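Long-range contacts in 3,4-dihydroxy-2-butanone 4-phosphate synthase (Candida albicans, PDB 2RIU), which converts D-ribulose 5-phosphate into formate and 3,4-dihydroxy-2-butanone 4-phosphate: residues M37-I42 and Q159-I164; G137-R142 and Q197-I202; F20-D25 and G33-A38. All blocks are in the same frame, centred on the assembly; numbering follows the deposited sequence. Where two conformers were deposited one is given.

Contact 1: M37-I42 and Q159-I164; sequences MAAELI and QPAGVI. With 5RP (ribulose-5-phosphate), chain B.
Glu-40 reaches across to the start of 159-164 with a chain that can be followed atom by atom. CB and CG carry it out from the turn, with CG lodged between the backbone N and the carbonyl carbon (chi1 67°), and the extended remainder brings the carboxylate across the Gln-159 side chain at about a right angle. CD lies against Gln-159 CG. OE2 accepts from the backbone N of Gln-159 at 2.7 Å through its syn lone pair and also rests 3.2 Å from Gln-159 CB and 3.3 Å from its CG, while OE1 accepts a hydrogen bond from a water. A second water accepts from Glu-40 N and lies close to both Glu-40 OE2 and Ala-161 O, which compete for its protons. Next along, Ala-39 N donates to Ala-161 O at 3.2 Å, standing well above the carbonyl plane, and the two CB methyls meet at 3.7 Å. The antiparallel pairing becomes regular at Met-37 and Val-163, a hydrogen-bonded pair joined by Val-163 N to Met-37 O (2.9 Å) and Met-37 N to Val-163 O (3.1 Å). Val-163 CG1 lies 3.6 Å from Met-37 CG. Thr-110 of helix 103-114 packs on Ala-39 and Val-163, helix 44-52 adds Leu-50 against Val-163, and strand 59-63 makes backbone hydrogen bonds to Gly-162 and Ile-164.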
loop_
_atom_site.group_PDB
_atom_site.type_symbol
_atom_site.label_atom_id
_atom_site.label_comp_id
_atom_site.label_asym_id
_atom_site.label_seq_id
_atom_site.Cartn_x
_atom_site.Cartn_y
_atom_site.Cartn_z
ATOM N N MET A 37 -0.573 -4.225 15.394
ATOM C CA MET A 37 -0.083 -3.649 16.645
ATOM C C MET A 37 -0.839 -2.383 16.994
ATOM O O MET A 37 -1.640 -1.887 16.189
ATOM C CB MET A 37 1.431 -3.397 16.608
ATOM C CG MET A 37 1.880 -2.229 15.721
ATOM S SD MET A 37 3.596 -1.776 16.068
ATOM C CE MET A 37 3.411 -1.019 17.683
ATOM N N ALA A 38 -0.597 -1.865 18.194
ATOM C CA ALA A 38 -1.294 -0.664 18.647
ATOM C C ALA A 38 -0.870 0.548 17.823
ATOM O O ALA A 38 0.324 0.783 17.628
ATOM C CB ALA A 38 -1.040 -0.425 20.124
ATOM N N ALA A 39 -1.847 1.312 17.334
ATOM C CA ALA A 39 -1.552 2.477 16.503
ATOM C C ALA A 39 -0.668 3.486 17.228
ATOM O O ALA A 39 0.259 4.038 16.631
ATOM C CB ALA A 39 -2.847 3.143 16.022
ATOM N N GLU A 40 -0.934 3.714 18.517
ATOM C CA GLU A 40 -0.196 4.748 19.258
ATOM C C GLU A 40 1.264 4.386 19.532
ATOM O O GLU A 40 2.070 5.257 19.875
ATOM C CB GLU A 40 -0.912 5.110 20.561
ATOM C CG GLU A 40 -0.935 3.994 21.590
ATOM C CD GLU A 40 -1.994 4.230 22.632
ATOM O OE1 GLU A 40 -1.660 4.809 23.693
ATOM O OE2 GLU A 40 -3.162 3.876 22.367
ATOM N N LEU A 41 1.610 3.113 19.342
ATOM C CA LEU A 41 2.950 2.623 19.683
ATOM C C LEU A 41 3.856 2.365 18.482
ATOM O O LEU A 41 5.027 2.025 18.660
ATOM C CB LEU A 41 2.856 1.363 20.558
ATOM C CG LEU A 41 2.060 1.521 21.861
ATOM C CD1 LEU A 41 2.002 0.187 22.593
ATOM C CD2 LEU A 41 2.646 2.607 22.763
ATOM N N ILE A 42 3.333 2.523 17.265
ATOM C CA ILE A 42 4.137 2.200 16.085
ATOM C C ILE A 42 5.202 3.268 15.783
ATOM O O ILE A 42 4.904 4.454 15.618
ATOM C CB ILE A 42 3.272 1.785 14.839
ATOM C CG1 ILE A 42 4.150 1.071 13.794
ATOM C CG2 ILE A 42 2.483 2.983 14.273
ATOM C CD1 ILE A 42 3.393 0.291 12.732
ATOM N N GLN A 159 -5.701 3.418 23.311
ATOM C CA GLN A 159 -6.660 4.116 22.449
ATOM C C GLN A 159 -7.246 3.119 21.453
ATOM O O GLN A 159 -6.527 2.234 20.992
ATOM C CB GLN A 159 -5.989 5.271 21.695
ATOM C CG GLN A 159 -5.399 6.350 22.606
ATOM C CD GLN A 159 -6.453 7.062 23.420
ATOM O OE1 GLN A 159 -7.564 7.297 22.946
ATOM N NE2 GLN A 159 -6.107 7.416 24.655
ATOM N N PRO A 160 -8.542 3.259 21.120
ATOM C CA PRO A 160 -9.214 2.310 20.218
ATOM C C PRO A 160 -8.760 2.477 18.765
ATOM O O PRO A 160 -9.532 2.889 17.901
ATOM C CB PRO A 160 -10.698 2.652 20.393
ATOM C CG PRO A 160 -10.708 4.098 20.770
ATOM C CD PRO A 160 -9.460 4.314 21.593
ATOM N N ALA A 161 -7.495 2.149 18.521
ATOM C CA ALA A 161 -6.872 2.323 17.216
ATOM C C ALA A 161 -5.764 1.299 17.066
ATOM O O ALA A 161 -4.973 1.083 17.987
ATOM C CB ALA A 161 -6.299 3.725 17.089
ATOM N N GLY A 162 -5.712 0.671 15.900
ATOM C CA GLY A 162 -4.669 -0.319 15.607
ATOM C C GLY A 162 -4.081 -0.051 14.242
ATOM O O GLY A 162 -4.522 0.861 13.544
ATOM N N VAL A 163 -3.088 -0.851 13.859
ATOM C CA VAL A 163 -2.474 -0.736 12.532
ATOM C C VAL A 163 -2.154 -2.143 12.037
ATOM O O VAL A 163 -1.652 -2.970 12.797
ATOM C CB VAL A 163 -1.242 0.218 12.533
ATOM C CG1 VAL A 163 -0.194 -0.212 13.555
ATOM C CG2 VAL A 163 -0.627 0.359 11.128
ATOM N N ILE A 164 -2.482 -2.411 10.773
ATOM C CA ILE A 164 -2.487 -3.777 10.252
ATOM C C ILE A 164 -1.958 -3.867 8.828
ATOM O O ILE A 164 -2.057 -2.911 8.061
ATOM C CB ILE A 164 -3.914 -4.402 10.290
ATOM C CG1 ILE A 164 -4.857 -3.738 9.273
ATOM C CG2 ILE A 164 -4.509 -4.339 11.701
ATOM C CD1 ILE A 164 -6.282 -4.316 9.277
HETATM C C2 5RP B . -8.377 -8.608 5.041
HETATM C C3 5RP B . -7.430 -7.807 5.905
HETATM C C5 5RP B . -7.068 -6.384 5.570
HETATM O O13 5RP B . -6.027 -5.958 6.459
HETATM C C6 5RP B . -8.242 -5.394 5.633
HETATM O O14 5RP B . -7.708 -4.082 5.428
HETATM C C7 5RP B . -9.029 -5.377 6.945
HETATM O O8 5RP B . -9.594 -6.662 7.179
HETATM P P9 5RP B . -11.149 -6.903 7.491
HETATM O O12 5RP B . -11.887 -6.563 6.217
HETATM O O11 5RP B . -11.506 -6.002 8.652
HETATM O O10 5RP B . -11.110 -8.369 7.851
HETATM O O4 5RP B . -6.940 -8.334 6.888
HETATM O O1 5RP B . -7.888 -9.954 4.979
HETATM O O HOH W 1 -3.409 2.744 19.834
HETATM O O HOH W 2 -3.378 5.452 25.536
#

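Contact 2: G137-R142 and Q197-I202; sequences GLLKKR and QLVEYI. With 5RP (ribulose-5-phosphate), chain B.
With CG beside its backbone N and opposite the carbonyl carbon (chi1 -71°), Leu-139 sends its isobutyl group at helix 195-202; Lys-140 starts from the same kind of torsion (chi1 -72°), but its fully extended chain runs past the helix end. The two leucines cross at about a right angle: Leu-139 CD1 presses on Leu-198, 3.7 Å from CD2 and almost as near to CB and CG. Further back on Leu-139, CB is touched more loosely, by Val-199 CG2 at 4.1 Å and Ile-202 CD1 at 4.2 Å. Lys-140 and Ile-202 slide past each other in opposite directions, which sets Ile-202 CD1 3.8 Å from Lys-140 CG and leaves the ammonium beside the last turn of the helix. There NZ makes a weak bond to Ile-202 O at 3.2 Å. The contact joins the C-terminal helix to a short 3-10 turn in the connection between strand 129-134 and helix 145-155, and Gln-151 of the latter helix touches both Leu-139 and Ile-202. Within this turn Leu-138 O accepts from both Lys-141 N and Arg-142 N. Arg-142 then extends away from the helix and grips the phosphate of ribulose-5-phosphate with two nitrogens: NH1 donates to O11 at 2.9 Å, and NH2 donates almost straight to O12 at 3.1 Å. Glu-147 forms a salt bridge with the same NH1.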
loop_
_atom_site.group_PDB
_atom_site.type_symbol
_atom_site.label_atom_id
_atom_site.label_comp_id
_atom_site.label_asym_id
_atom_site.label_seq_id
_atom_site.Cartn_x
_atom_site.Cartn_y
_atom_site.Cartn_z
ATOM N N GLY A 137 -19.439 -2.526 18.685
ATOM C CA GLY A 137 -19.571 -3.911 19.144
ATOM C C GLY A 137 -18.388 -4.771 18.746
ATOM O O GLY A 137 -18.231 -5.893 19.241
ATOM N N LEU A 138 -17.562 -4.237 17.842
ATOM C CA LEU A 138 -16.312 -4.878 17.428
ATOM C C LEU A 138 -16.528 -6.350 17.059
ATOM O O LEU A 138 -17.409 -6.642 16.241
ATOM C CB LEU A 138 -15.200 -4.636 18.469
ATOM C CG LEU A 138 -14.958 -3.142 18.749
ATOM C CD1 LEU A 138 -14.030 -2.914 19.936
ATOM C CD2 LEU A 138 -14.435 -2.413 17.513
ATOM N N LEU A 139 -15.777 -7.265 17.672
ATOM C CA LEU A 139 -15.787 -8.676 17.264
ATOM C C LEU A 139 -17.083 -9.427 17.562
ATOM O O LEU A 139 -17.297 -10.528 17.046
ATOM C CB LEU A 139 -14.594 -9.431 17.863
ATOM C CG LEU A 139 -13.218 -9.088 17.295
ATOM C CD1 LEU A 139 -12.157 -9.893 18.034
ATOM C CD2 LEU A 139 -13.140 -9.349 15.787
ATOM N N LYS A 140 -17.936 -8.845 18.395
ATOM C CA LYS A 140 -19.246 -9.442 18.652
ATOM C C LYS A 140 -20.223 -9.149 17.518
ATOM O O LYS A 140 -21.270 -9.800 17.407
ATOM C CB LYS A 140 -19.805 -8.996 20.004
ATOM C CG LYS A 140 -19.076 -9.642 21.171
ATOM C CD LYS A 140 -19.659 -9.273 22.513
ATOM C CE LYS A 140 -18.839 -9.916 23.621
ATOM N NZ LYS A 140 -19.374 -9.577 24.965
ATOM N N LYS A 141 -19.870 -8.183 16.669
ATOM C CA LYS A 141 -20.729 -7.769 15.562
ATOM C C LYS A 141 -20.148 -8.080 14.182
ATOM O O LYS A 141 -20.891 -8.354 13.240
ATOM C CB LYS A 141 -21.063 -6.281 15.668
ATOM C CG LYS A 141 -22.096 -5.943 16.747
ATOM C CD LYS A 141 -23.498 -6.453 16.394
ATOM C CE LYS A 141 -24.103 -5.678 15.233
ATOM N NZ LYS A 141 -25.526 -6.047 14.983
ATOM N N ARG A 142 -18.825 -8.015 14.059
ATOM C CA ARG A 142 -18.141 -8.360 12.810
ATOM C C ARG A 142 -16.777 -8.922 13.156
ATOM O O ARG A 142 -15.997 -8.266 13.839
ATOM C CB ARG A 142 -17.990 -7.137 11.898
ATOM C CG ARG A 142 -17.303 -7.425 10.563
ATOM C CD ARG A 142 -17.173 -6.171 9.705
ATOM N NE ARG A 142 -16.586 -6.473 8.396
ATOM C CZ ARG A 142 -15.296 -6.340 8.094
ATOM N NH1 ARG A 142 -14.431 -5.899 9.002
ATOM N NH2 ARG A 142 -14.870 -6.653 6.875
ATOM N N GLN A 197 -10.290 -17.167 19.056
ATOM C CA GLN A 197 -9.703 -17.131 20.385
ATOM C C GLN A 197 -10.123 -15.869 21.132
ATOM O O GLN A 197 -10.498 -15.919 22.306
ATOM C CB GLN A 197 -8.198 -17.112 20.211
ATOM C CG GLN A 197 -7.429 -17.927 21.163
ATOM C CD GLN A 197 -5.946 -17.692 20.989
ATOM O OE1 GLN A 197 -5.491 -17.229 19.936
ATOM N NE2 GLN A 197 -5.186 -17.988 22.025
ATOM N N LEU A 198 -10.048 -14.737 20.437
ATOM C CA LEU A 198 -10.381 -13.439 20.991
ATOM C C LEU A 198 -11.878 -13.363 21.288
ATOM O O LEU A 198 -12.285 -12.880 22.343
ATOM C CB LEU A 198 -9.959 -12.351 19.998
ATOM C CG LEU A 198 -9.363 -10.995 20.392
ATOM C CD1 LEU A 198 -8.412 -11.061 21.582
ATOM C CD2 LEU A 198 -8.655 -10.416 19.168
ATOM N N VAL A 199 -12.698 -13.861 20.366
ATOM C CA VAL A 199 -14.143 -13.879 20.597
ATOM C C VAL A 199 -14.476 -14.695 21.850
ATOM O O VAL A 199 -15.263 -14.253 22.696
ATOM C CB VAL A 199 -14.925 -14.413 19.374
ATOM C CG1 VAL A 199 -16.408 -14.589 19.717
ATOM C CG2 VAL A 199 -14.764 -13.471 18.191
ATOM N N GLU A 200 -13.865 -15.871 21.975
ATOM C CA GLU A 200 -14.092 -16.731 23.142
ATOM C C GLU A 200 -13.756 -15.997 24.448
ATOM O O GLU A 200 -14.509 -16.066 25.425
ATOM C CB GLU A 200 -13.317 -18.050 23.011
ATOM C CG GLU A 200 -13.949 -19.019 21.997
ATOM C CD GLU A 200 -13.036 -20.156 21.539
ATOM O OE1 GLU A 200 -11.855 -20.228 21.954
ATOM O OE2 GLU A 200 -13.513 -20.994 20.740
ATOM N N TYR A 201 -12.651 -15.256 24.435
ATOM C CA TYR A 201 -12.200 -14.515 25.614
ATOM C C TYR A 201 -13.184 -13.425 26.046
ATOM O O TYR A 201 -13.477 -13.289 27.239
ATOM C CB TYR A 201 -10.809 -13.915 25.376
ATOM C CG TYR A 201 -10.230 -13.218 26.593
ATOM C CD1 TYR A 201 -9.626 -13.949 27.613
ATOM C CD2 TYR A 201 -10.302 -11.828 26.727
ATOM C CE1 TYR A 201 -9.109 -13.317 28.738
ATOM C CE2 TYR A 201 -9.785 -11.183 27.850
ATOM C CZ TYR A 201 -9.193 -11.936 28.853
ATOM O OH TYR A 201 -8.680 -11.310 29.966
ATOM N N ILE A 202 -13.695 -12.653 25.087
ATOM C CA ILE A 202 -14.593 -11.539 25.405
ATOM C C ILE A 202 -16.037 -11.978 25.631
ATOM O O ILE A 202 -16.855 -11.182 26.076
ATOM C CB ILE A 202 -14.558 -10.412 24.329
ATOM C CG1 ILE A 202 -15.068 -10.930 22.975
ATOM C CG2 ILE A 202 -13.144 -9.826 24.205
ATOM C CD1 ILE A 202 -15.376 -9.828 21.962
HETATM C C2 5RP B . -8.377 -8.608 5.041
HETATM C C3 5RP B . -7.430 -7.807 5.905
HETATM C C5 5RP B . -7.068 -6.384 5.570
HETATM O O13 5RP B . -6.027 -5.958 6.459
HETATM C C6 5RP B . -8.242 -5.394 5.633
HETATM O O14 5RP B . -7.708 -4.082 5.428
HETATM C C7 5RP B . -9.029 -5.377 6.945
HETATM O O8 5RP B . -9.594 -6.662 7.179
HETATM P P9 5RP B . -11.149 -6.903 7.491
HETATM O O12 5RP B . -11.887 -6.563 6.217
HETATM O O11 5RP B . -11.506 -6.002 8.652
HETATM O O10 5RP B . -11.110 -8.369 7.851
HETATM O O4 5RP B . -6.940 -8.334 6.888
HETATM O O1 5RP B . -7.888 -9.954 4.979
#

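Contact 3: F20-D25 and G33-A38; sequences FLIVMD and GDLIMA. With 5RP (ribulose-5-phosphate), chain B.
Asp-34 O accepts a hydrogen bond from Val-23 N at 2.8 Å and is also approached by Ile-22 CA in a CA-H...O contact. The return bond, Asp-34 N to Val-23 O, is longer at 3.2 Å. Two residues along, Leu-21 and Ile-36 form the other hydrogen-bonded pair, with Leu-21 N donating to Ile-36 O at 2.8 Å and Ile-36 N donating back to Leu-21 O. Ile-22 and Leu-35 face each other between these pairs as a non-hydrogen-bonded pair. On their side of the sheet Leu-35 CD2 lies 3.7 Å from Ile-22 CG1 and also touches Phe-20 CB, while Phe-49 and Leu-50 of helix 44-52 pack on Leu-35, and Leu-50 also on Phe-20. On the face of Val-23 and Ile-36 the two side chains cross at about a right angle, Ile-36 CD1 reaching Val-23 CG2 at 3.6 Å.

At one end of the pairing Met-37 lies against the Phe-20 ring. Its CG meets CE2, and its SD sits over one face, 3.9 Å from the ring centroid and 20° off the normal, offset toward the rim: a Met-aromatic contact. At the other end Met-24 folds back, its chain bent at chi2 (-63°) and again at chi3, which lays SD 3.6 Å from Gly-33 CA. Beyond the backbone bonds, the Asp-34 carboxylate leads away to the ligand: OD2 lies 2.7 Å from O4 of ribulose-5-phosphate and accepts a distinctly longer hydrogen bond from its O13. The whole is an antiparallel beta hairpin in the mixed sheet of this DHBP synthase fold, placing a substrate-binding aspartate at the start of its second strand.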
loop_
_atom_site.group_PDB
_atom_site.type_symbol
_atom_site.label_atom_id
_atom_site.label_comp_id
_atom_site.label_asym_id
_atom_site.label_seq_id
_atom_site.Cartn_x
_atom_site.Cartn_y
_atom_site.Cartn_z
ATOM N N PHE A 20 4.070 -6.437 17.814
ATOM C CA PHE A 20 3.093 -6.958 16.875
ATOM C C PHE A 20 2.545 -8.268 17.408
ATOM O O PHE A 20 3.204 -8.963 18.195
ATOM C CB PHE A 20 3.744 -7.265 15.523
ATOM C CG PHE A 20 4.117 -6.050 14.726
ATOM C CD1 PHE A 20 5.443 -5.631 14.668
ATOM C CD2 PHE A 20 3.154 -5.346 14.008
ATOM C CE1 PHE A 20 5.799 -4.512 13.910
ATOM C CE2 PHE A 20 3.500 -4.228 13.259
ATOM C CZ PHE A 20 4.827 -3.813 13.209
ATOM N N LEU A 21 1.333 -8.591 16.968
ATOM C CA LEU A 21 0.829 -9.955 17.020
ATOM C C LEU A 21 0.545 -10.386 15.598
ATOM O O LEU A 21 0.187 -9.557 14.759
ATOM C CB LEU A 21 -0.462 -10.036 17.838
ATOM C CG LEU A 21 -0.356 -9.717 19.333
ATOM C CD1 LEU A 21 -1.744 -9.587 19.951
ATOM C CD2 LEU A 21 0.471 -10.774 20.062
ATOM N N ILE A 22 0.740 -11.671 15.319
ATOM C CA ILE A 22 0.284 -12.256 14.061
ATOM C C ILE A 22 -1.124 -12.775 14.339
ATOM O O ILE A 22 -1.340 -13.538 15.286
ATOM C CB ILE A 22 1.217 -13.383 13.568
ATOM C CG1 ILE A 22 2.587 -12.802 13.177
ATOM C CG2 ILE A 22 0.585 -14.141 12.383
ATOM C CD1 ILE A 22 3.719 -13.806 13.131
ATOM N N VAL A 23 -2.080 -12.321 13.534
ATOM C CA VAL A 23 -3.491 -12.590 13.794
ATOM C C VAL A 23 -4.125 -13.351 12.624
ATOM O O VAL A 23 -4.121 -12.878 11.484
ATOM C CB VAL A 23 -4.265 -11.286 14.112
ATOM C CG1 VAL A 23 -5.716 -11.577 14.405
ATOM C CG2 VAL A 23 -3.632 -10.552 15.309
ATOM N N MET A 24 -4.643 -14.537 12.933
ATOM C CA MET A 24 -5.360 -15.393 11.984
ATOM C C MET A 24 -6.852 -15.340 12.302
ATOM O O MET A 24 -7.236 -14.941 13.403
ATOM C CB MET A 24 -4.883 -16.847 12.121
ATOM C CG MET A 24 -3.389 -17.024 12.418
ATOM S SD MET A 24 -2.296 -16.406 11.124
ATOM C CE MET A 24 -2.810 -17.395 9.717
ATOM N N ASP A 25 -7.699 -15.748 11.356
ATOM C CA ASP A 25 -9.153 -15.798 11.608
ATOM C C ASP A 25 -9.534 -16.856 12.650
ATOM O O ASP A 25 -10.290 -16.590 13.592
ATOM C CB ASP A 25 -9.926 -16.079 10.317
ATOM C CG ASP A 25 -10.070 -14.857 9.428
ATOM O OD1 ASP A 25 -10.020 -13.713 9.927
ATOM O OD2 ASP A 25 -10.273 -15.051 8.210
ATOM N N GLY A 33 -2.175 -14.696 7.404
ATOM C CA GLY A 33 -1.902 -13.914 8.609
ATOM C C GLY A 33 -1.654 -12.432 8.379
ATOM O O GLY A 33 -1.081 -12.036 7.357
ATOM N N ASP A 34 -2.101 -11.629 9.344
ATOM C CA ASP A 34 -1.869 -10.187 9.394
ATOM C C ASP A 34 -0.974 -9.858 10.574
ATOM O O ASP A 34 -1.148 -10.412 11.659
ATOM C CB ASP A 34 -3.184 -9.451 9.668
ATOM C CG ASP A 34 -3.925 -9.045 8.423
ATOM O OD1 ASP A 34 -3.664 -9.588 7.325
ATOM O OD2 ASP A 34 -4.799 -8.156 8.566
ATOM N N LEU A 35 -0.065 -8.908 10.388
ATOM C CA LEU A 35 0.584 -8.274 11.536
ATOM C C LEU A 35 -0.332 -7.167 12.053
ATOM O O LEU A 35 -0.852 -6.377 11.263
ATOM C CB LEU A 35 1.930 -7.684 11.131
ATOM C CG LEU A 35 3.091 -8.663 10.943
ATOM C CD1 LEU A 35 4.280 -7.932 10.326
ATOM C CD2 LEU A 35 3.474 -9.321 12.278
ATOM N N ILE A 36 -0.535 -7.124 13.371
ATOM C CA ILE A 36 -1.350 -6.075 14.003
ATOM C C ILE A 36 -0.622 -5.546 15.234
ATOM O O ILE A 36 -0.115 -6.322 16.036
ATOM C CB ILE A 36 -2.743 -6.618 14.442
ATOM C CG1 ILE A 36 -3.473 -7.288 13.265
ATOM C CG2 ILE A 36 -3.594 -5.505 15.095
ATOM C CD1 ILE A 36 -4.927 -7.666 13.539
ATOM N N MET A 37 -0.573 -4.225 15.394
ATOM C CA MET A 37 -0.083 -3.649 16.645
ATOM C C MET A 37 -0.839 -2.383 16.994
ATOM O O MET A 37 -1.640 -1.887 16.189
ATOM C CB MET A 37 1.431 -3.397 16.608
ATOM C CG MET A 37 1.880 -2.229 15.721
ATOM S SD MET A 37 3.596 -1.776 16.068
ATOM C CE MET A 37 3.411 -1.019 17.683
ATOM N N ALA A 38 -0.597 -1.865 18.194
ATOM C CA ALA A 38 -1.294 -0.664 18.647
ATOM C C ALA A 38 -0.870 0.548 17.823
ATOM O O ALA A 38 0.324 0.783 17.628
ATOM C CB ALA A 38 -1.040 -0.425 20.124
HETATM C C2 5RP B . -8.377 -8.608 5.041
HETATM C C3 5RP B . -7.430 -7.807 5.905
HETATM C C5 5RP B . -7.068 -6.384 5.570
HETATM O O13 5RP B . -6.027 -5.958 6.459
HETATM C C6 5RP B . -8.242 -5.394 5.633
HETATM O O14 5RP B . -7.708 -4.082 5.428
HETATM C C7 5RP B . -9.029 -5.377 6.945
HETATM O O8 5RP B . -9.594 -6.662 7.179
HETATM P P9 5RP B . -11.149 -6.903 7.491
HETATM O O12 5RP B . -11.887 -6.563 6.217
HETATM O O11 5RP B . -11.506 -6.002 8.652
HETATM O O10 5RP B . -11.110 -8.369 7.851
HETATM O O4 5RP B . -6.940 -8.334 6.888
HETATM O O1 5RP B . -7.888 -9.954 4.979
#

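In the fold
Contacts 1 and 3 share strand 34-38, including Met-37 and Ala-38, and pair it on its two edges, so strand 162-166, strand 34-38 and strand 21-24 follow one another in one mixed sheet. Their centres are 11 Å apart, and they touch directly where Ile-164 CG2 packs 3.5 Å from Ile-36 CG1. Contact 2 stands off from both, its centre about 18 Å from that of contact 1 and about 15 Å from that of contact 3. Ribulose-5-phosphate links all three: 137-142 holds its phosphate, 33-38 meets its O4 and O13, and Ile-164 CD1 lies 3.3 Å from O13. Thr-85, His-145 and Thr-146 also bond to this ligand.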